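Local coordinates for pancreatic lipase related protein 2 (Equus caballus, PDB 1W52) that probably hydrolyses the fatty acyl esters of galactolipids and triacylglycerols, as a secreted calcium-binding lipase of the alpha/beta hydrolase superfamily, at residues Y272-P286 / C298-Y312. Sequence-based numbering, arbitrary orientation.
Sequences YSSSILNPDGFLAYP and CFPCPAGGCPKMGHY
S275 OG joins helix to loop: it accepts a hydrogen bond from H311 N, 2.8 Å away and nearly straight at 166°, and donates to Y272 O one turn back, on a lone pair in the carbonyl plane. The small hydroxyl reaches both because chi1 (86°) sets it between its own N and carbonyl carbon. The backbone angles of G310 by themselves call for glycine, and a CB there would also run into S275 OG. Y272, its ring swung anti to the backbone N (chi1 -175°), carries its phenol out to the edge of the imidazole, where OH and H311 ND1 share a hydrogen bond of 2.8 Å. Because H311 NE2 bonds E99, the imidazole is gripped at both nitrogens and its rotation fixed. P279 lays its apolar ring alongside Y312, pointing the same way.

Farther along, M309 N bonds F282 O and A284 N bonds P307 O, a short backbone bridge around L283 and K308. Compact C301 and C306 close a disulfide under Y285, whose flat ring takes C306 SG over its centre, 3.7 Å from the centroid, while C301 SG sits obliquely and also touches L283 CD2. With an alanine at Y285, the disulfide would probably lose its aromatic cover and F299 CD2 a neighbour.

Y285 also pairs through its backbone with F328. The contact thus ties the last turns of helix 257-277 and the short, weakly bonded outermost strand 285-286 of the alpha/beta hydrolase sheet to a disulfide-bearing loop, in the lipase domain of the pancreatic lipase family.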
ATOM      1  N   TYR A 272      -3.557   0.680   2.951  1.00 21.75           N
ATOM      2  CA  TYR A 272      -4.617   1.151   2.104  1.00 20.90           C
ATOM      3  C   TYR A 272      -5.759   1.645   2.963  1.00 20.08           C
ATOM      4  O   TYR A 272      -6.179   2.769   2.853  1.00 19.50           O
ATOM      5  CB  TYR A 272      -5.107   0.054   1.176  1.00 21.44           C
ATOM      6  CG  TYR A 272      -6.148   0.555   0.173  1.00 20.24           C
ATOM      7  CD1 TYR A 272      -7.483   0.666   0.528  1.00 18.71           C
ATOM      8  CD2 TYR A 272      -5.791   0.874  -1.107  1.00 19.38           C
ATOM      9  CE1 TYR A 272      -8.423   1.073  -0.363  1.00 20.40           C
ATOM     10  CE2 TYR A 272      -6.734   1.302  -2.018  1.00 20.39           C
ATOM     11  CZ  TYR A 272      -8.049   1.405  -1.639  1.00 20.09           C
ATOM     12  OH  TYR A 272      -9.001   1.830  -2.516  1.00 15.23           O
ATOM     13  N   SER A 273      -6.295   0.795   3.798  1.00 19.32           N
ATOM     14  CA  SER A 273      -7.425   1.231   4.587  1.00 19.75           C
ATOM     15  C   SER A 273      -7.168   2.593   5.301  1.00 20.09           C
ATOM     16  O   SER A 273      -8.061   3.412   5.446  1.00 19.94           O
ATOM     17  CB  SER A 273      -7.791   0.150   5.591  1.00 19.77           C
ATOM     18  OG  SER A 273      -8.558   0.688   6.625  1.00 21.51           O
ATOM     19  N   SER A 274      -5.952   2.862   5.741  1.00 20.95           N
ATOM     20  CA  SER A 274      -5.675   4.137   6.403  1.00 21.31           C
ATOM     21  C   SER A 274      -5.633   5.291   5.425  1.00 21.56           C
ATOM     22  O   SER A 274      -6.044   6.368   5.759  1.00 22.46           O
ATOM     23  CB  SER A 274      -4.336   4.112   7.121  1.00 21.97           C
ATOM     24  OG  SER A 274      -3.919   5.437   7.444  1.00 22.92           O
ATOM     25  N   SER A 275      -5.082   5.093   4.237  1.00 21.84           N
ATOM     26  CA  SER A 275      -5.162   6.099   3.132  1.00 21.59           C
ATOM     27  C   SER A 275      -6.605   6.551   2.778  1.00 22.33           C
ATOM     28  O   SER A 275      -6.837   7.677   2.316  1.00 21.57           O
ATOM     29  CB  SER A 275      -4.510   5.548   1.845  1.00 20.98           C
ATOM     30  OG  SER A 275      -5.434   4.798   1.115  1.00 16.77           O
ATOM     31  N   ILE A 276      -7.561   5.662   2.985  1.00 23.12           N
ATOM     32  CA  ILE A 276      -8.933   6.011   2.783  1.00 24.66           C
ATOM     33  C   ILE A 276      -9.288   7.238   3.589  1.00 25.11           C
ATOM     34  O   ILE A 276      -9.898   8.166   3.045  1.00 24.75           O
ATOM     35  CB  ILE A 276      -9.815   4.912   3.241  1.00 25.70           C
ATOM     36  CG1 ILE A 276      -9.741   3.712   2.282  1.00 25.55           C
ATOM     37  CG2 ILE A 276     -11.263   5.452   3.373  1.00 28.55           C
ATOM     38  CD1 ILE A 276     -10.581   2.535   2.778  1.00 24.38           C
ATOM     39  N   LEU A 277      -8.954   7.223   4.890  1.00 26.20           N
ATOM     40  CA  LEU A 277      -9.183   8.395   5.774  1.00 26.41           C
ATOM     41  C   LEU A 277      -8.045   9.378   5.853  1.00 28.81           C
ATOM     42  O   LEU A 277      -8.209  10.403   6.465  1.00 29.87           O
ATOM     43  CB  LEU A 277      -9.473   7.966   7.188  1.00 25.02           C
ATOM     44  CG  LEU A 277     -10.532   6.894   7.261  1.00 23.46           C
ATOM     45  CD1 LEU A 277     -11.189   6.849   8.602  1.00 21.45           C
ATOM     46  CD2 LEU A 277     -11.588   7.182   6.266  1.00 24.78           C
ATOM     47  N   ASN A 278      -6.916   9.116   5.212  1.00 31.38           N
ATOM     48  CA  ASN A 278      -5.743   9.929   5.428  1.00 33.66           C
ATOM     49  C   ASN A 278      -4.990  10.134   4.181  1.00 35.81           C
ATOM     50  O   ASN A 278      -3.777   9.969   4.161  1.00 36.54           O
ATOM     51  CB  ASN A 278      -4.811   9.242   6.417  1.00 34.21           C
ATOM     52  CG  ASN A 278      -5.409   9.155   7.799  1.00 34.22           C
ATOM     53  OD1 ASN A 278      -5.419  10.150   8.514  1.00 34.07           O
ATOM     54  ND2 ASN A 278      -5.923   7.978   8.176  1.00 32.86           N
ATOM     55  N   PRO A 279      -5.689  10.557   3.153  1.00 38.38           N
ATOM     56  CA  PRO A 279      -5.126  10.592   1.791  1.00 39.94           C
ATOM     57  C   PRO A 279      -3.703  11.139   1.734  1.00 41.64           C
ATOM     58  O   PRO A 279      -2.872  10.612   1.016  1.00 41.63           O
ATOM     59  CB  PRO A 279      -6.051  11.568   1.064  1.00 40.49           C
ATOM     60  CG  PRO A 279      -7.014  12.170   2.192  1.00 40.14           C
ATOM     61  CD  PRO A 279      -7.045  11.129   3.252  1.00 38.44           C
ATOM     62  N   ASP A 280      -3.427  12.203   2.490  1.00 44.00           N
ATOM     63  CA  ASP A 280      -2.150  12.921   2.375  1.00 45.83           C
ATOM     64  C   ASP A 280      -1.064  12.179   3.111  1.00 44.39           C
ATOM     65  O   ASP A 280       0.029  12.706   3.337  1.00 45.03           O
ATOM     66  CB  ASP A 280      -2.264  14.347   2.941  1.00 47.40           C
ATOM     67  CG  ASP A 280      -3.289  15.202   2.177  1.00 52.84           C
ATOM     68  OD1 ASP A 280      -3.126  15.387   0.923  1.00 56.98           O
ATOM     69  OD2 ASP A 280      -4.292  15.711   2.761  1.00 59.90           O
ATOM     70  N   GLY A 281      -1.378  10.951   3.494  1.00 42.13           N
ATOM     71  CA  GLY A 281      -0.605  10.246   4.479  1.00 40.11           C
ATOM     72  C   GLY A 281       0.482   9.384   3.891  1.00 37.40           C
ATOM     73  O   GLY A 281       1.373   8.906   4.623  1.00 37.68           O
ATOM     74  N   PHE A 282       0.402   9.176   2.578  1.00 33.20           N
ATOM     75  CA  PHE A 282       1.221   8.169   1.920  1.00 29.76           C
ATOM     76  C   PHE A 282       1.541   8.629   0.539  1.00 28.61           C
ATOM     77  O   PHE A 282       1.055   8.056  -0.415  1.00 28.10           O
ATOM     78  CB  PHE A 282       0.501   6.822   1.819  1.00 28.33           C
ATOM     79  CG  PHE A 282      -0.116   6.326   3.105  1.00 24.67           C
ATOM     80  CD1 PHE A 282       0.476   5.329   3.833  1.00 20.25           C
ATOM     81  CD2 PHE A 282      -1.346   6.798   3.546  1.00 22.70           C
ATOM     82  CE1 PHE A 282      -0.147   4.833   4.992  1.00 18.88           C
ATOM     83  CE2 PHE A 282      -1.963   6.285   4.733  1.00 20.00           C
ATOM     84  CZ  PHE A 282      -1.352   5.330   5.443  1.00 16.83           C
ATOM     85  N   LEU A 283       2.346   9.666   0.425  1.00 27.50           N
ATOM     86  CA  LEU A 283       2.685  10.182  -0.879  1.00 28.44           C
ATOM     87  C   LEU A 283       3.819   9.407  -1.496  1.00 28.68           C
ATOM     88  O   LEU A 283       4.893   9.361  -0.960  1.00 28.20           O
ATOM     89  CB  LEU A 283       3.117  11.633  -0.781  1.00 29.34           C
ATOM     90  CG  LEU A 283       2.110  12.756  -0.430  1.00 31.97           C
ATOM     91  CD1 LEU A 283       1.650  12.786   1.061  1.00 33.31           C
ATOM     92  CD2 LEU A 283       2.773  14.066  -0.795  1.00 31.29           C
ATOM     93  N   ALA A 284       3.606   8.809  -2.643  1.00 29.58           N
ATOM     94  CA  ALA A 284       4.689   8.105  -3.273  1.00 30.72           C
ATOM     95  C   ALA A 284       5.545   9.022  -4.133  1.00 31.45           C
ATOM     96  O   ALA A 284       5.087  10.009  -4.685  1.00 30.80           O
ATOM     97  CB  ALA A 284       4.129   6.986  -4.091  1.00 31.94           C
ATOM     98  N   TYR A 285       6.805   8.676  -4.256  1.00 33.10           N
ATOM     99  CA  TYR A 285       7.745   9.501  -5.000  1.00 35.06           C
ATOM    100  C   TYR A 285       8.259   8.623  -6.105  1.00 37.48           C
ATOM    101  O   TYR A 285       8.490   7.450  -5.875  1.00 39.07           O
ATOM    102  CB  TYR A 285       8.943   9.946  -4.137  1.00 34.58           C
ATOM    103  CG  TYR A 285       8.591  10.860  -2.984  1.00 32.89           C
ATOM    104  CD1 TYR A 285       7.812  10.405  -1.964  1.00 30.01           C
ATOM    105  CD2 TYR A 285       9.032  12.169  -2.920  1.00 33.03           C
ATOM    106  CE1 TYR A 285       7.469  11.171  -0.938  1.00 30.16           C
ATOM    107  CE2 TYR A 285       8.662  12.980  -1.836  1.00 31.08           C
ATOM    108  CZ  TYR A 285       7.878  12.442  -0.858  1.00 30.42           C
ATOM    109  OH  TYR A 285       7.462  13.090   0.278  1.00 33.35           O
ATOM    110  N   PRO A 286       8.476   9.142  -7.298  1.00 39.45           N
ATOM    111  CA  PRO A 286       8.904   8.266  -8.393  1.00 40.93           C
ATOM    112  C   PRO A 286      10.406   8.091  -8.278  1.00 43.35           C
ATOM    113  O   PRO A 286      11.004   9.011  -7.703  1.00 42.97           O
ATOM    114  CB  PRO A 286       8.472   9.041  -9.628  1.00 40.71           C
ATOM    115  CG  PRO A 286       7.622  10.226  -9.027  1.00 40.43           C
ATOM    116  CD  PRO A 286       8.317  10.537  -7.727  1.00 39.40           C
ATOM    117  N   CYS A 298      15.379  11.511  -5.641  1.00 61.05           N
ATOM    118  CA  CYS A 298      13.994  11.678  -6.049  1.00 59.28           C
ATOM    119  C   CYS A 298      13.139  12.484  -5.073  1.00 56.57           C
ATOM    120  O   CYS A 298      12.028  12.075  -4.703  1.00 56.40           O
ATOM    121  CB  CYS A 298      13.382  10.312  -6.262  1.00 59.44           C
ATOM    122  SG  CYS A 298      14.435   9.232  -7.271  1.00 64.10           S
ATOM    123  N   PHE A 299      13.651  13.645  -4.673  1.00 53.63           N
ATOM    124  CA  PHE A 299      12.955  14.531  -3.735  1.00 51.00           C
ATOM    125  C   PHE A 299      12.988  16.037  -4.196  1.00 51.38           C
ATOM    126  O   PHE A 299      13.946  16.487  -4.821  1.00 50.96           O
ATOM    127  CB  PHE A 299      13.584  14.316  -2.363  1.00 49.48           C
ATOM    128  CG  PHE A 299      12.947  15.085  -1.232  1.00 43.58           C
ATOM    129  CD1 PHE A 299      13.346  16.354  -0.942  1.00 40.02           C
ATOM    130  CD2 PHE A 299      12.001  14.503  -0.407  1.00 39.66           C
ATOM    131  CE1 PHE A 299      12.758  17.069   0.129  1.00 40.53           C
ATOM    132  CE2 PHE A 299      11.399  15.213   0.687  1.00 39.49           C
ATOM    133  CZ  PHE A 299      11.780  16.493   0.943  1.00 39.33           C
ATOM    134  N   PRO A 300      11.947  16.819  -3.914  1.00 51.47           N
ATOM    135  CA  PRO A 300      10.690  16.384  -3.280  1.00 52.51           C
ATOM    136  C   PRO A 300       9.639  15.985  -4.307  1.00 53.98           C
ATOM    137  O   PRO A 300       9.978  15.682  -5.456  1.00 54.61           O
ATOM    138  CB  PRO A 300      10.250  17.630  -2.484  1.00 51.57           C
ATOM    139  CG  PRO A 300      10.804  18.748  -3.239  1.00 50.93           C
ATOM    140  CD  PRO A 300      11.948  18.260  -4.153  1.00 50.37           C
ATOM    141  N   CYS A 301       8.383  15.956  -3.890  1.00 55.28           N
ATOM    142  CA  CYS A 301       7.324  15.655  -4.801  1.00 56.64           C
ATOM    143  C   CYS A 301       7.597  16.400  -6.096  1.00 57.65           C
ATOM    144  O   CYS A 301       8.047  17.560  -6.026  1.00 57.89           O
ATOM    145  CB  CYS A 301       6.011  16.096  -4.183  1.00 56.94           C
ATOM    146  SG  CYS A 301       5.496  14.965  -2.857  1.00 58.26           S
ATOM    147  N   PRO A 302       7.304  15.763  -7.250  1.00 58.54           N
ATOM    148  CA  PRO A 302       7.638  16.294  -8.592  1.00 58.87           C
ATOM    149  C   PRO A 302       6.712  17.449  -9.051  1.00 59.46           C
ATOM    150  O   PRO A 302       5.843  17.874  -8.262  1.00 60.04           O
ATOM    151  CB  PRO A 302       7.427  15.072  -9.497  1.00 58.52           C
ATOM    152  CG  PRO A 302       6.295  14.354  -8.838  1.00 58.44           C
ATOM    153  CD  PRO A 302       6.549  14.496  -7.350  1.00 58.20           C
ATOM    154  N   ALA A 303       6.875  17.933 -10.294  1.00 59.53           N
ATOM    155  CA  ALA A 303       6.070  19.058 -10.816  1.00 59.06           C
ATOM    156  C   ALA A 303       4.635  19.073 -10.245  1.00 58.26           C
ATOM    157  O   ALA A 303       4.346  19.827  -9.302  1.00 59.01           O
ATOM    158  CB  ALA A 303       6.057  19.055 -12.351  1.00 58.90           C
ATOM    159  N   GLY A 304       3.757  18.215 -10.752  1.00 56.22           N
ATOM    160  CA  GLY A 304       2.350  18.326 -10.421  1.00 55.45           C
ATOM    161  C   GLY A 304       1.940  17.930  -9.018  1.00 55.06           C
ATOM    162  O   GLY A 304       0.849  18.266  -8.566  1.00 54.79           O
ATOM    163  N   GLY A 305       2.802  17.179  -8.336  1.00 55.01           N
ATOM    164  CA  GLY A 305       2.498  16.623  -7.013  1.00 53.61           C
ATOM    165  C   GLY A 305       2.854  15.140  -6.925  1.00 51.52           C
ATOM    166  O   GLY A 305       3.157  14.485  -7.934  1.00 51.61           O
ATOM    167  N   CYS A 306       2.845  14.606  -5.714  1.00 47.90           N
ATOM    168  CA  CYS A 306       3.129  13.189  -5.553  1.00 45.66           C
ATOM    169  C   CYS A 306       1.786  12.515  -5.617  1.00 40.86           C
ATOM    170  O   CYS A 306       0.809  13.065  -5.087  1.00 40.22           O
ATOM    171  CB  CYS A 306       3.740  12.859  -4.171  1.00 46.98           C
ATOM    172  SG  CYS A 306       5.510  13.178  -3.843  1.00 52.72           S
ATOM    173  N   PRO A 307       1.711  11.328  -6.209  1.00 35.10           N
ATOM    174  CA  PRO A 307       0.454  10.579  -6.185  1.00 32.76           C
ATOM    175  C   PRO A 307       0.161  10.213  -4.752  1.00 31.66           C
ATOM    176  O   PRO A 307       1.104  10.016  -3.990  1.00 32.03           O
ATOM    177  CB  PRO A 307       0.762   9.337  -7.000  1.00 32.24           C
ATOM    178  CG  PRO A 307       2.243   9.215  -6.945  1.00 33.23           C
ATOM    179  CD  PRO A 307       2.776  10.605  -6.913  1.00 34.30           C
ATOM    180  N   LYS A 308      -1.102  10.131  -4.368  1.00 29.87           N
ATOM    181  CA  LYS A 308      -1.413   9.659  -3.041  1.00 28.90           C
ATOM    182  C   LYS A 308      -1.568   8.152  -3.149  1.00 27.36           C
ATOM    183  O   LYS A 308      -2.370   7.697  -3.944  1.00 27.30           O
ATOM    184  CB  LYS A 308      -2.660  10.350  -2.527  1.00 29.60           C
ATOM    185  CG  LYS A 308      -2.435  11.880  -2.359  1.00 32.88           C
ATOM    186  CD  LYS A 308      -3.738  12.687  -2.268  1.00 37.06           C
ATOM    187  CE  LYS A 308      -3.558  14.217  -2.527  1.00 40.11           C
ATOM    188  NZ  LYS A 308      -4.876  14.928  -2.252  1.00 43.19           N
ATOM    189  N   MET A 309      -0.756   7.375  -2.416  1.00 25.55           N
ATOM    190  CA  MET A 309      -0.772   5.904  -2.505  1.00 23.71           C
ATOM    191  C   MET A 309      -1.957   5.467  -1.736  1.00 22.26           C
ATOM    192  O   MET A 309      -2.285   6.021  -0.724  1.00 22.76           O
ATOM    193  CB  MET A 309       0.459   5.281  -1.867  1.00 23.96           C
ATOM    194  CG  MET A 309       0.467   3.752  -1.889  1.00 25.43           C
ATOM    195  SD  MET A 309       1.730   2.843  -0.913  1.00 25.72           S
ATOM    196  CE  MET A 309       0.787   2.587   0.492  1.00 25.53           C
ATOM    197  N   GLY A 310      -2.672   4.502  -2.223  1.00 20.85           N
ATOM    198  CA  GLY A 310      -3.913   4.238  -1.564  1.00 20.16           C
ATOM    199  C   GLY A 310      -5.140   4.562  -2.366  1.00 20.09           C
ATOM    200  O   GLY A 310      -5.178   4.545  -3.589  1.00 18.89           O
ATOM    201  N   HIS A 311      -6.191   4.800  -1.613  1.00 21.88           N
ATOM    202  CA  HIS A 311      -7.507   5.133  -2.128  1.00 22.69           C
ATOM    203  C   HIS A 311      -7.498   6.253  -3.156  1.00 22.46           C
ATOM    204  O   HIS A 311      -8.150   6.113  -4.183  1.00 21.87           O
ATOM    205  CB  HIS A 311      -8.385   5.557  -0.975  1.00 23.06           C
ATOM    206  CG  HIS A 311      -9.823   5.316  -1.222  1.00 25.33           C
ATOM    207  ND1 HIS A 311     -10.333   4.053  -1.410  1.00 27.22           N
ATOM    208  CD2 HIS A 311     -10.858   6.173  -1.352  1.00 26.18           C
ATOM    209  CE1 HIS A 311     -11.637   4.139  -1.612  1.00 27.15           C
ATOM    210  NE2 HIS A 311     -11.980   5.413  -1.569  1.00 27.07           N
ATOM    211  N   TYR A 312      -6.733   7.329  -2.897  1.00 22.19           N
ATOM    212  CA  TYR A 312      -6.747   8.508  -3.795  1.00 22.30           C
ATOM    213  C   TYR A 312      -5.688   8.517  -4.867  1.00 21.28           C
ATOM    214  O   TYR A 312      -5.347   9.570  -5.412  1.00 19.76           O
ATOM    215  CB  TYR A 312      -6.777   9.837  -3.006  1.00 22.68           C
ATOM    216  CG  TYR A 312      -8.000   9.891  -2.089  1.00 25.93           C
ATOM    217  CD1 TYR A 312      -7.897   9.577  -0.759  1.00 28.42           C
ATOM    218  CD2 TYR A 312      -9.273  10.154  -2.591  1.00 29.33           C
ATOM    219  CE1 TYR A 312      -8.988   9.586   0.066  1.00 31.00           C
ATOM    220  CE2 TYR A 312     -10.397  10.153  -1.765  1.00 30.74           C
ATOM    221  CZ  TYR A 312     -10.253   9.871  -0.431  1.00 32.89           C
ATOM    222  OH  TYR A 312     -11.370   9.874   0.429  1.00 36.74           O
TER